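Local coordinates for subtilisin-like protein (Prochloron didemni, PDB 3ZXY) that probably cleaves peptide bonds as a serine endopeptidase, its protease domain belonging to the larger PatA protein linked to patellamide processing, at residues R11-D16 with H107-S112; A29-L34 with G76-I81; C151-A156 with F176-S181; A160-G165 with Q186-P191. The protein carries 1 engineered substitution. All blocks are in the same frame, centred on the assembly; numbering follows the deposited sequence.

Contact 1 of 4, residues R11-D16 with H107-S112; sequences RVAILD and HIINIS
His107 meets Arg11 through two torsions: the imidazole leans back beside its own backbone N (chi1 -66°), and the arginine chain bends at chi3 (-77°), bringing its guanidinium obliquely across the ring, the planes 37° apart. Arg11 N then donates to His107 ND1 at 3.0 Å, an almost straight bond lying close to the ring plane. His107 CE1 sits 3.3 Å above one guanidinium face, toward its rim. Replacing His107 by an alanine would probably leave Arg11 N without this acceptor and the guanidinium tethered mainly through NE, which binds Gly105 O.

Arg11 O takes His107 N and, weakly, Ile108 N; parallel pairing continues through Ala13 and Leu15. On one face small Ala13 lets helix 91-103 come close through Ala101, and Leu15 CD2 packs on Ile109 CG2 at 3.6 Å. On the other, Ile14 CD1 lies beside Asn110 CB at 4.0 Å. Asn110 ND2 donates to Ser112 OG (3.0 Å) and to a water, which also accepts from Ser112 N and lies 2.7 Å from both Leu15 O and Asp16 OD2, bridging the strand ends.

Asp16 OD1 accepts from His51 ND1, its predicted charge-relay partner; Ser112 OG bonds to the backbone O of Ala211, the engineered residue at the third predicted charge-relay position, and Asn110 OD1 to Ser218. Helix 91-103 covers the Ala13 and Ile109 face, helices 47-60 and 210-230 the other; strand 75-80 flanks strand 11-16.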
loop_
_atom_site.group_PDB
_atom_site.type_symbol
_atom_site.label_atom_id
_atom_site.label_comp_id
_atom_site.label_asym_id
_atom_site.label_seq_id
_atom_site.Cartn_x
_atom_site.Cartn_y
_atom_site.Cartn_z
ATOM N N ARG A 11 11.706 2.252 -5.319
ATOM C CA ARG A 11 11.484 0.889 -4.840
ATOM C C ARG A 11 10.266 0.815 -3.944
ATOM O O ARG A 11 10.165 1.541 -2.954
ATOM C CB ARG A 11 12.727 0.394 -4.098
ATOM C CG ARG A 11 13.938 0.299 -5.014
ATOM C CD ARG A 11 15.236 0.095 -4.253
ATOM N NE ARG A 11 15.750 1.317 -3.624
ATOM C CZ ARG A 11 16.444 2.287 -4.215
ATOM N NH1 ARG A 11 16.755 2.269 -5.524
ATOM N NH2 ARG A 11 16.850 3.317 -3.472
ATOM N N VAL A 12 9.351 -0.070 -4.313
ATOM C CA VAL A 12 8.108 -0.275 -3.576
ATOM C C VAL A 12 8.115 -1.714 -3.070
ATOM O O VAL A 12 8.201 -2.649 -3.864
ATOM C CB VAL A 12 6.885 -0.075 -4.478
ATOM C CG1 VAL A 12 5.600 -0.261 -3.696
ATOM C CG2 VAL A 12 6.938 1.282 -5.161
ATOM N N ALA A 13 8.043 -1.880 -1.756
ATOM C CA ALA A 13 7.989 -3.207 -1.140
ATOM C C ALA A 13 6.547 -3.602 -0.876
ATOM O O ALA A 13 5.750 -2.768 -0.424
ATOM C CB ALA A 13 8.773 -3.225 0.151
ATOM N N ILE A 14 6.221 -4.853 -1.182
ATOM C CA ILE A 14 4.916 -5.434 -0.913
ATOM C C ILE A 14 5.141 -6.446 0.204
ATOM O O ILE A 14 5.808 -7.454 -0.000
ATOM C CB ILE A 14 4.358 -6.186 -2.144
ATOM C CG1 ILE A 14 4.314 -5.276 -3.373
ATOM C CG2 ILE A 14 2.983 -6.792 -1.829
ATOM C CD1 ILE A 14 3.395 -4.088 -3.235
ATOM N N LEU A 15 4.573 -6.179 1.382
ATOM C CA LEU A 15 4.647 -7.084 2.514
ATOM C C LEU A 15 3.282 -7.728 2.609
ATOM O O LEU A 15 2.337 -7.150 3.148
ATOM C CB LEU A 15 4.982 -6.325 3.799
ATOM C CG LEU A 15 6.471 -6.047 4.029
ATOM C CD1 LEU A 15 7.149 -5.307 2.882
ATOM C CD2 LEU A 15 6.616 -5.277 5.336
ATOM N N ASP A 16 3.163 -8.914 2.053
ATOM C CA ASP A 16 1.867 -9.542 1.910
ATOM C C ASP A 16 2.068 -11.052 1.870
ATOM O O ASP A 16 3.031 -11.579 2.428
ATOM C CB ASP A 16 1.154 -9.002 0.649
ATOM C CG ASP A 16 -0.355 -8.985 0.800
ATOM O OD1 ASP A 16 -0.958 -10.068 0.781
ATOM O OD2 ASP A 16 -0.943 -7.889 0.961
ATOM N N HIS A 107 11.471 2.668 -0.721
ATOM C CA HIS A 107 10.943 4.020 -0.488
ATOM C C HIS A 107 9.556 3.973 0.112
ATOM O O HIS A 107 9.178 4.844 0.894
ATOM C CB HIS A 107 10.861 4.804 -1.795
ATOM C CG HIS A 107 12.185 5.095 -2.400
ATOM N ND1 HIS A 107 12.712 4.344 -3.382
ATOM C CD2 HIS A 107 13.092 6.108 -2.144
ATOM C CE1 HIS A 107 13.909 4.828 -3.719
ATOM N NE2 HIS A 107 14.150 5.919 -2.967
ATOM N N ILE A 108 8.778 2.971 -0.298
ATOM C CA ILE A 108 7.396 2.781 0.112
ATOM C C ILE A 108 7.254 1.324 0.516
ATOM O O ILE A 108 7.817 0.439 -0.141
ATOM C CB ILE A 108 6.410 3.090 -1.041
ATOM C CG1 ILE A 108 6.434 4.572 -1.386
ATOM C CG2 ILE A 108 4.979 2.647 -0.701
ATOM C CD1 ILE A 108 5.959 4.845 -2.797
ATOM N N ILE A 109 6.546 1.099 1.620
ATOM C CA ILE A 109 6.229 -0.249 2.116
ATOM C C ILE A 109 4.706 -0.350 2.177
ATOM O O ILE A 109 4.060 0.360 2.939
ATOM C CB ILE A 109 6.867 -0.502 3.499
ATOM C CG1 ILE A 109 8.390 -0.440 3.393
ATOM C CG2 ILE A 109 6.439 -1.866 4.064
ATOM C CD1 ILE A 109 9.119 -0.568 4.723
ATOM N N ASN A 110 4.148 -1.207 1.336
ATOM C CA ASN A 110 2.697 -1.460 1.317
ATOM C C ASN A 110 2.383 -2.594 2.275
ATOM O O ASN A 110 2.900 -3.698 2.115
ATOM C CB ASN A 110 2.269 -1.849 -0.104
ATOM C CG ASN A 110 0.765 -2.037 -0.255
ATOM O OD1 ASN A 110 0.072 -1.131 -0.720
ATOM N ND2 ASN A 110 0.236 -3.199 0.165
ATOM N N ILE A 111 1.534 -2.324 3.261
ATOM C CA ILE A 111 1.066 -3.382 4.180
ATOM C C ILE A 111 -0.462 -3.407 4.151
ATOM O O ILE A 111 -1.138 -2.655 4.859
ATOM C CB ILE A 111 1.571 -3.163 5.611
ATOM C CG1 ILE A 111 3.098 -3.072 5.636
ATOM C CG2 ILE A 111 1.077 -4.281 6.530
ATOM C CD1 ILE A 111 3.692 -2.910 7.021
ATOM N N SER A 112 -0.990 -4.287 3.319
ATOM C CA SER A 112 -2.427 -4.479 3.185
ATOM C C SER A 112 -2.890 -5.451 4.245
ATOM O O SER A 112 -3.397 -6.537 3.940
ATOM C CB SER A 112 -2.769 -5.023 1.810
ATOM O OG SER A 112 -2.581 -4.020 0.817
HETATM O O HOH W 1 0.607 -5.755 1.532
#

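Contact 2 of 4, residues A29-L34 with G76-I81; sequences ADLTVL and GLIVPI
Asp30 O accepts from Gly76 N at 2.9 Å, the first of four backbone hydrogen bonds that pair these parallel strands. Thr32 uses both its N and its O, bonding to Gly76 O and Ile78 N, and Leu34 N closes the series on Ile78 O at 2.8 Å. Weaker CA-H...O contacts, such as Leu31 CA to Gly76 O, fill in between them.

The apolar contacts differ on the two faces. On one, Leu31 CD2 rests 3.8 Å from Gly76 CA, where any beta carbon would collide with it; further along, Val33 CG2 meets Ile78 CB at 4.1 Å, branched residues suited to an extended chain. On the other, Leu34 is turned with CG beside its backbone N (chi1 -61°), which carries CD1 to Val79 CG2 (4.0 Å) and Leu77 CB.

Polar groups gather near the N-terminal end of strand 30-33. A water bonds to Thr32 OG1 at 2.7 Å and lies within bonding distance of Asp30 OD1 and Gly76 O; Arg75 adds a long, weak ion pair to Asp30 and a weak hydrogen bond to Thr32.

Strand 30-33 is the edge of the seven-stranded parallel sheet, and its connection to strand 75-80 through helix 47-60 is the left-handed beta-alpha-beta crossover characteristic of subtilases.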
loop_
_atom_site.group_PDB
_atom_site.type_symbol
_atom_site.label_atom_id
_atom_site.label_comp_id
_atom_site.label_asym_id
_atom_site.label_seq_id
_atom_site.Cartn_x
_atom_site.Cartn_y
_atom_site.Cartn_z
ATOM N N ALA A 29 7.713 -6.795 -15.542
ATOM C CA ALA A 29 7.939 -6.138 -14.246
ATOM C C ALA A 29 9.340 -6.462 -13.716
ATOM O O ALA A 29 9.881 -7.542 -13.998
ATOM C CB ALA A 29 6.881 -6.558 -13.240
ATOM N N ASP A 30 9.928 -5.524 -12.973
ATOM C CA ASP A 30 11.191 -5.745 -12.275
ATOM C C ASP A 30 10.876 -6.044 -10.808
ATOM O O ASP A 30 10.697 -5.125 -10.016
ATOM C CB ASP A 30 12.122 -4.532 -12.387
ATOM C CG ASP A 30 13.500 -4.795 -11.782
ATOM O OD1 ASP A 30 13.661 -5.790 -11.052
ATOM O OD2 ASP A 30 14.438 -4.014 -12.040
ATOM N N LEU A 31 10.794 -7.326 -10.470
ATOM C CA LEU A 31 10.434 -7.772 -9.123
ATOM C C LEU A 31 11.559 -8.596 -8.518
ATOM O O LEU A 31 12.160 -9.427 -9.203
ATOM C CB LEU A 31 9.179 -8.628 -9.171
ATOM C CG LEU A 31 7.952 -7.954 -9.771
ATOM C CD1 LEU A 31 6.771 -8.905 -9.765
ATOM C CD2 LEU A 31 7.638 -6.672 -9.023
ATOM N N THR A 32 11.853 -8.347 -7.248
ATOM C CA THR A 32 12.826 -9.139 -6.518
ATOM C C THR A 32 12.152 -9.688 -5.289
ATOM O O THR A 32 11.519 -8.944 -4.557
ATOM C CB THR A 32 14.050 -8.311 -6.083
ATOM O OG1 THR A 32 14.636 -7.667 -7.227
ATOM C CG2 THR A 32 15.091 -9.206 -5.406
ATOM N N VAL A 33 12.254 -10.993 -5.086
ATOM C CA VAL A 33 11.702 -11.632 -3.904
ATOM C C VAL A 33 12.787 -11.688 -2.832
ATOM O O VAL A 33 13.927 -12.128 -3.097
ATOM C CB VAL A 33 11.203 -13.040 -4.229
ATOM C CG1 VAL A 33 10.721 -13.729 -2.962
ATOM C CG2 VAL A 33 10.097 -12.977 -5.269
ATOM N N LEU A 34 12.429 -11.223 -1.637
ATOM C CA LEU A 34 13.319 -11.157 -0.489
ATOM C C LEU A 34 12.804 -12.118 0.582
ATOM O O LEU A 34 11.955 -11.757 1.403
ATOM C CB LEU A 34 13.387 -9.736 0.069
ATOM C CG LEU A 34 13.916 -8.652 -0.870
ATOM C CD1 LEU A 34 13.839 -7.288 -0.200
ATOM C CD2 LEU A 34 15.337 -8.951 -1.311
ATOM N N GLY A 76 9.975 -3.478 -7.755
ATOM C CA GLY A 76 9.177 -4.114 -6.718
ATOM C C GLY A 76 10.036 -5.010 -5.843
ATOM O O GLY A 76 10.867 -5.785 -6.350
ATOM N N LEU A 77 9.844 -4.883 -4.533
ATOM C CA LEU A 77 10.489 -5.736 -3.542
ATOM C C LEU A 77 9.397 -6.562 -2.891
ATOM O O LEU A 77 8.514 -6.032 -2.181
ATOM C CB LEU A 77 11.264 -4.922 -2.504
ATOM C CG LEU A 77 12.335 -3.963 -3.019
ATOM C CD1 LEU A 77 12.875 -3.141 -1.859
ATOM C CD2 LEU A 77 13.446 -4.725 -3.745
ATOM N N ILE A 78 9.401 -7.860 -3.172
ATOM C CA ILE A 78 8.363 -8.733 -2.636
ATOM C C ILE A 78 8.885 -9.370 -1.349
ATOM O O ILE A 78 9.888 -10.085 -1.374
ATOM C CB ILE A 78 7.957 -9.845 -3.626
ATOM C CG1 ILE A 78 7.551 -9.279 -4.998
ATOM C CG2 ILE A 78 6.866 -10.711 -3.021
ATOM C CD1 ILE A 78 6.613 -8.109 -4.973
ATOM N N VAL A 79 8.199 -9.107 -0.235
ATOM C CA VAL A 79 8.650 -9.553 1.087
ATOM C C VAL A 79 7.501 -10.330 1.719
ATOM O O VAL A 79 6.675 -9.767 2.451
ATOM C CB VAL A 79 9.087 -8.362 1.983
ATOM C CG1 VAL A 79 9.678 -8.859 3.309
ATOM C CG2 VAL A 79 10.103 -7.486 1.252
ATOM N N PRO A 80 7.414 -11.637 1.417
ATOM C CA PRO A 80 6.250 -12.359 1.925
ATOM C C PRO A 80 6.307 -12.539 3.445
ATOM O O PRO A 80 7.306 -13.023 4.007
ATOM C CB PRO A 80 6.277 -13.685 1.151
ATOM C CG PRO A 80 7.147 -13.429 -0.019
ATOM C CD PRO A 80 8.181 -12.456 0.467
ATOM N N ILE A 81 5.233 -12.096 4.094
ATOM C CA ILE A 81 5.087 -12.180 5.536
ATOM C C ILE A 81 3.822 -12.941 5.902
ATOM O O ILE A 81 3.805 -13.607 6.928
ATOM C CB ILE A 81 5.075 -10.790 6.214
ATOM C CG1 ILE A 81 3.984 -9.880 5.631
ATOM C CG2 ILE A 81 6.425 -10.106 6.041
ATOM C CD1 ILE A 81 3.655 -8.667 6.483
HETATM O O HOH W 2 13.259 -5.582 -8.141
#

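Contact 3 of 4, residues C151-A156 with F176-S181; sequences CLHVPA and FSNWGS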
loop_
_atom_site.group_PDB
_atom_site.type_symbol
_atom_site.label_atom_id
_atom_site.label_comp_id
_atom_site.label_asym_id
_atom_site.label_seq_id
_atom_site.Cartn_x
_atom_site.Cartn_y
_atom_site.Cartn_z
ATOM N N CYS A 151 -12.652 2.730 15.147
ATOM C CA CYS A 151 -11.572 1.921 15.667
ATOM C C CYS A 151 -10.383 1.977 14.751
ATOM O O CYS A 151 -10.425 2.529 13.647
ATOM C CB CYS A 151 -12.012 0.464 15.783
ATOM S SG CYS A 151 -12.395 -0.270 14.172
ATOM N N LEU A 152 -9.300 1.381 15.236
ATOM C CA LEU A 152 -7.995 1.480 14.590
ATOM C C LEU A 152 -7.303 0.128 14.471
ATOM O O LEU A 152 -7.321 -0.655 15.439
ATOM C CB LEU A 152 -7.108 2.387 15.445
ATOM C CG LEU A 152 -7.580 3.816 15.713
ATOM C CD1 LEU A 152 -6.752 4.491 16.810
ATOM C CD2 LEU A 152 -7.561 4.613 14.411
ATOM N N HIS A 153 -6.648 -0.099 13.339
ATOM C CA HIS A 153 -5.704 -1.198 13.160
ATOM C C HIS A 153 -4.301 -0.627 13.247
ATOM O O HIS A 153 -4.070 0.540 12.928
ATOM C CB HIS A 153 -5.849 -1.855 11.786
ATOM C CG HIS A 153 -7.011 -2.811 11.663
ATOM N ND1 HIS A 153 -6.991 -3.861 10.808
ATOM C CD2 HIS A 153 -8.237 -2.839 12.295
ATOM C CE1 HIS A 153 -8.163 -4.514 10.882
ATOM N NE2 HIS A 153 -8.913 -3.924 11.818
ATOM N N VAL A 154 -3.375 -1.473 13.673
ATOM C CA VAL A 154 -1.951 -1.238 13.524
ATOM C C VAL A 154 -1.429 -2.183 12.445
ATOM O O VAL A 154 -1.867 -3.341 12.342
ATOM C CB VAL A 154 -1.200 -1.399 14.868
ATOM C CG1 VAL A 154 -1.666 -0.335 15.855
ATOM C CG2 VAL A 154 -1.350 -2.803 15.465
ATOM N N PRO A 155 -0.481 -1.714 11.630
ATOM C CA PRO A 155 0.266 -0.453 11.731
ATOM C C PRO A 155 -0.388 0.816 11.200
ATOM O O PRO A 155 0.208 1.888 11.322
ATOM C CB PRO A 155 1.530 -0.760 10.934
ATOM C CG PRO A 155 1.095 -1.712 9.897
ATOM C CD PRO A 155 0.098 -2.594 10.595
ATOM N N ALA A 156 -1.568 0.728 10.611
ATOM C CA ALA A 156 -2.209 1.912 10.030
ATOM C C ALA A 156 -2.268 3.123 10.965
ATOM O O ALA A 156 -2.150 4.256 10.487
ATOM C CB ALA A 156 -3.602 1.571 9.540
ATOM N N PHE A 176 -17.912 -0.841 5.310
ATOM C CA PHE A 176 -16.913 -1.757 5.865
ATOM C C PHE A 176 -15.515 -1.187 5.700
ATOM O O PHE A 176 -14.660 -1.709 4.977
ATOM C CB PHE A 176 -17.094 -3.149 5.250
ATOM C CG PHE A 176 -18.426 -3.758 5.578
ATOM C CD1 PHE A 176 -18.795 -3.953 6.901
ATOM C CD2 PHE A 176 -19.347 -4.073 4.585
ATOM C CE1 PHE A 176 -20.028 -4.485 7.225
ATOM C CE2 PHE A 176 -20.565 -4.607 4.908
ATOM C CZ PHE A 176 -20.911 -4.814 6.225
ATOM N N SER A 177 -15.289 -0.089 6.407
ATOM C CA SER A 177 -14.015 0.603 6.386
ATOM C C SER A 177 -13.897 1.380 7.695
ATOM O O SER A 177 -14.817 2.103 8.081
ATOM C CB SER A 177 -13.935 1.530 5.157
ATOM O OG SER A 177 -12.604 2.019 4.976
ATOM N N ASN A 178 -12.791 1.216 8.411
ATOM C CA ASN A 178 -12.647 1.797 9.753
ATOM C C ASN A 178 -12.363 3.286 9.750
ATOM O O ASN A 178 -11.720 3.792 8.838
ATOM C CB ASN A 178 -11.542 1.079 10.522
ATOM C CG ASN A 178 -11.909 -0.338 10.877
ATOM O OD1 ASN A 178 -13.075 -0.636 11.083
ATOM N ND2 ASN A 178 -10.915 -1.220 10.971
ATOM N N TRP A 179 -12.787 3.966 10.808
ATOM C CA TRP A 179 -12.749 5.431 10.854
ATOM C C TRP A 179 -12.398 5.970 12.230
ATOM O O TRP A 179 -12.848 7.029 12.635
ATOM C CB TRP A 179 -14.083 5.981 10.338
ATOM C CG TRP A 179 -15.299 5.392 10.993
ATOM C CD1 TRP A 179 -15.902 4.165 10.719
ATOM C CD2 TRP A 179 -16.128 5.989 12.043
ATOM N NE1 TRP A 179 -17.000 3.980 11.508
ATOM C CE2 TRP A 179 -17.195 5.037 12.321
ATOM C CE3 TRP A 179 -16.099 7.187 12.754
ATOM C CZ2 TRP A 179 -18.162 5.284 13.280
ATOM C CZ3 TRP A 179 -17.083 7.428 13.700
ATOM C CH2 TRP A 179 -18.109 6.499 13.951
ATOM N N GLY A 180 -11.530 5.256 12.938
ATOM C CA GLY A 180 -11.055 5.704 14.239
ATOM C C GLY A 180 -10.330 7.041 14.177
ATOM O O GLY A 180 -9.901 7.471 13.104
ATOM N N SER A 181 -10.176 7.670 15.326
ATOM C CA SER A 181 -9.755 9.100 15.380
ATOM C C SER A 181 -8.448 9.379 14.663
ATOM O O SER A 181 -8.324 10.376 13.979
ATOM C CB SER A 181 -9.658 9.615 16.807
ATOM O OG SER A 181 -8.740 8.847 17.550
#
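Cys151 and Gly180 bring two segments past each other at a steep angle, the touching parts running 107° apart, with CA atoms 4.1 Å from each other and one weak, bent hydrogen bond from Gly180 N to Cys151 O (3.0 Å). This is a crossing of two segments, not sheet pairing. Glycine fits the crossing point because a beta carbon there would run into both Cys151 O and Leu152 CD2; in its absence, Leu152 CD2 lies directly on Gly180 CA at 3.7 Å.

Asn178 carries most of the remaining contact. Its CB is directed toward residues 151-153 and lies 3.6 Å from Cys151 O, and its carbonyl end meets the sulfur: Cys151 SG is 3.2 Å from Asn178 OD1. The sulfur is placed between the backbone N and carbonyl carbon of its own residue (chi1 64°), where it also forms the disulfide with Cys149. OD1 is held by Cys149 N, and ND2 donates to Asn147 OD1 and Ala144 O, so the buried amide is gripped at both ends and can hardly flip. An asparagine suits this place because it offers an acceptor and a donor together. The His153 and Asn178 side chains cross at about a right angle, ring and amide planes 53° apart, with His153 CD2 3.4 Å from Asn178 ND2; His153 NE2 shares Asn147 OD1 with that amide.

Asn178 thus ties its own loop to the one after strand 139-143, and residues 151-153 pack against it. Strand 152-154 pairs antiparallel with strand 115-117, while the loop of residues 176-180 leads into helix 181-186, whose Tyr183 touches Leu152 and Asn178.

Contact 4 of 4, residues A160-G165 with Q186-P191; sequences AVLAVG and QGILAP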
loop_
_atom_site.group_PDB
_atom_site.type_symbol
_atom_site.label_atom_id
_atom_site.label_comp_id
_atom_site.label_asym_id
_atom_site.label_seq_id
_atom_site.Cartn_x
_atom_site.Cartn_y
_atom_site.Cartn_z
ATOM N N ALA A 160 3.445 8.527 11.543
ATOM C CA ALA A 160 3.960 8.791 10.191
ATOM C C ALA A 160 3.500 7.806 9.126
ATOM O O ALA A 160 3.962 7.864 7.987
ATOM C CB ALA A 160 5.478 8.909 10.192
ATOM N N VAL A 161 2.586 6.911 9.482
ATOM C CA VAL A 161 1.989 5.983 8.538
ATOM C C VAL A 161 0.902 6.705 7.755
ATOM O O VAL A 161 0.299 7.665 8.250
ATOM C CB VAL A 161 1.448 4.742 9.270
ATOM C CG1 VAL A 161 0.750 3.775 8.317
ATOM C CG2 VAL A 161 2.634 4.053 9.972
ATOM N N LEU A 162 0.699 6.279 6.525
ATOM C CA LEU A 162 -0.452 6.698 5.730
ATOM C C LEU A 162 -1.467 5.564 5.744
ATOM O O LEU A 162 -1.219 4.495 5.176
ATOM C CB LEU A 162 -0.022 7.027 4.296
ATOM C CG LEU A 162 -1.105 7.509 3.333
ATOM C CD1 LEU A 162 -1.911 8.657 3.922
ATOM C CD2 LEU A 162 -0.468 7.909 1.999
ATOM N N ALA A 163 -2.575 5.776 6.450
ATOM C CA ALA A 163 -3.645 4.805 6.545
ATOM C C ALA A 163 -4.584 4.952 5.361
ATOM O O ALA A 163 -4.827 6.079 4.877
ATOM C CB ALA A 163 -4.411 5.015 7.848
ATOM N N VAL A 164 -5.135 3.836 4.885
ATOM C CA VAL A 164 -5.987 3.874 3.708
ATOM C C VAL A 164 -7.303 3.158 3.974
ATOM O O VAL A 164 -7.329 1.958 4.292
ATOM C CB VAL A 164 -5.295 3.261 2.472
ATOM C CG1 VAL A 164 -6.187 3.369 1.236
ATOM C CG2 VAL A 164 -3.923 3.895 2.224
ATOM N N GLY A 165 -8.384 3.913 3.849
ATOM C CA GLY A 165 -9.743 3.367 3.857
ATOM C C GLY A 165 -10.287 3.214 2.453
ATOM O O GLY A 165 -9.645 3.617 1.486
ATOM N N GLN A 186 -4.396 11.009 9.523
ATOM C CA GLN A 186 -3.431 10.349 8.646
ATOM C C GLN A 186 -4.013 9.317 7.701
ATOM O O GLN A 186 -3.268 8.532 7.098
ATOM C CB GLN A 186 -2.274 9.766 9.458
ATOM C CG GLN A 186 -2.608 8.558 10.316
ATOM C CD GLN A 186 -1.447 8.155 11.204
ATOM O OE1 GLN A 186 -0.816 9.017 11.826
ATOM N NE2 GLN A 186 -1.179 6.864 11.291
ATOM N N GLY A 187 -5.332 9.313 7.550
ATOM C CA GLY A 187 -5.980 8.371 6.652
ATOM C C GLY A 187 -6.601 9.061 5.451
ATOM O O GLY A 187 -7.082 10.180 5.548
ATOM N N ILE A 188 -6.588 8.363 4.319
ATOM C CA ILE A 188 -7.283 8.818 3.134
ATOM C C ILE A 188 -8.109 7.677 2.559
ATOM O O ILE A 188 -7.777 6.514 2.754
ATOM C CB ILE A 188 -6.330 9.418 2.064
ATOM C CG1 ILE A 188 -5.310 8.413 1.581
ATOM C CG2 ILE A 188 -5.723 10.716 2.593
ATOM C CD1 ILE A 188 -4.561 8.988 0.376
ATOM N N LEU A 189 -9.165 8.034 1.858
ATOM C CA LEU A 189 -9.997 7.041 1.174
ATOM C C LEU A 189 -9.505 6.827 -0.243
ATOM O O LEU A 189 -9.244 7.788 -0.986
ATOM C CB LEU A 189 -11.464 7.484 1.123
ATOM C CG LEU A 189 -12.212 7.654 2.446
ATOM C CD1 LEU A 189 -13.616 8.190 2.186
ATOM C CD2 LEU A 189 -12.276 6.325 3.210
ATOM N N ALA A 190 -9.439 5.570 -0.659
ATOM C CA ALA A 190 -9.104 5.252 -2.039
ATOM C C ALA A 190 -10.094 4.206 -2.538
ATOM O O ALA A 190 -10.808 3.584 -1.749
ATOM C CB ALA A 190 -7.656 4.771 -2.162
ATOM N N PRO A 191 -10.180 4.011 -3.861
ATOM C CA PRO A 191 -11.156 3.062 -4.371
ATOM C C PRO A 191 -10.928 1.683 -3.783
ATOM O O PRO A 191 -9.795 1.196 -3.790
ATOM C CB PRO A 191 -10.889 3.067 -5.883
ATOM C CG PRO A 191 -10.335 4.407 -6.136
ATOM C CD PRO A 191 -9.489 4.734 -4.942
HETATM O O HOH W 3 1.452 10.312 12.359
#
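The carboxamide of Gln186 has the carbonyl O of Val161 over one face, 3.5 Å from Gln186 CD. NE2 is no farther from that oxygen, yet the angle is too poor for a hydrogen bond; the amide instead points NE2 at Ala156 O and Leu158 O, and Val161 O takes NE of Arg241. At the other end, a water accepts from Ala160 N (2.8 Å) and donates to Gln186 OE1. Gln186 CG sits between its backbone N and carbonyl carbon (chi1 71°), and from there the extended chain runs back along the partner segment. A leucine in its place would probably leave Ala156 O and Leu158 O without this donor and the water without its acceptor.

Beyond the glutamine the two strands form parallel sheet. Ala163 N and O bond to Gln186 O and Ile188 N, Gly165 N and O to Ile188 O and Ala190 N. The strands come close at Ala163 O, 3.1 Å from Gly187 CA, in a CA-H...O contact. A beta carbon on Gly165 would strike Leu189 CD2, which lies 3.9 Å from Gly165 CA. On the opposite face Leu162 CD1 meets Ile188 CG1 (4.1 Å) and Val164 CG1 meets Ala190 CB (4.0 Å), small Ala190 also touching Val217 of helix 210-230.

These strands belong to a beta-alpha-beta unit whose short helix is 181-186. Strand 139-143 flanks strand 162-167 in the sheet, and helices 210-230 and 237-247 cover the Leu162 and Ile188 face.

How the contacts relate
Contacts 1, 2 and 4 all belong to one seven-stranded parallel sheet. Contact 2 forms one edge, contact 4 the other, their centres about 23 Å apart, and contact 1 lies between them, its centre about 6 Å from the centre of the chain. Along the sequence contact 2 is nested within the loop closed by contact 1, and strand 11-16 pairs with strand 75-80. Contacts 3 and 4 come later and interlock, their segments alternating; their centres are about 9 Å apart and they touch. Contact 3 stands outside that sheet, on the small antiparallel pair of strands 115-117 and 152-154. The central pairing carries the predicted catalytic aspartate, while the others build the subtilase framework around it.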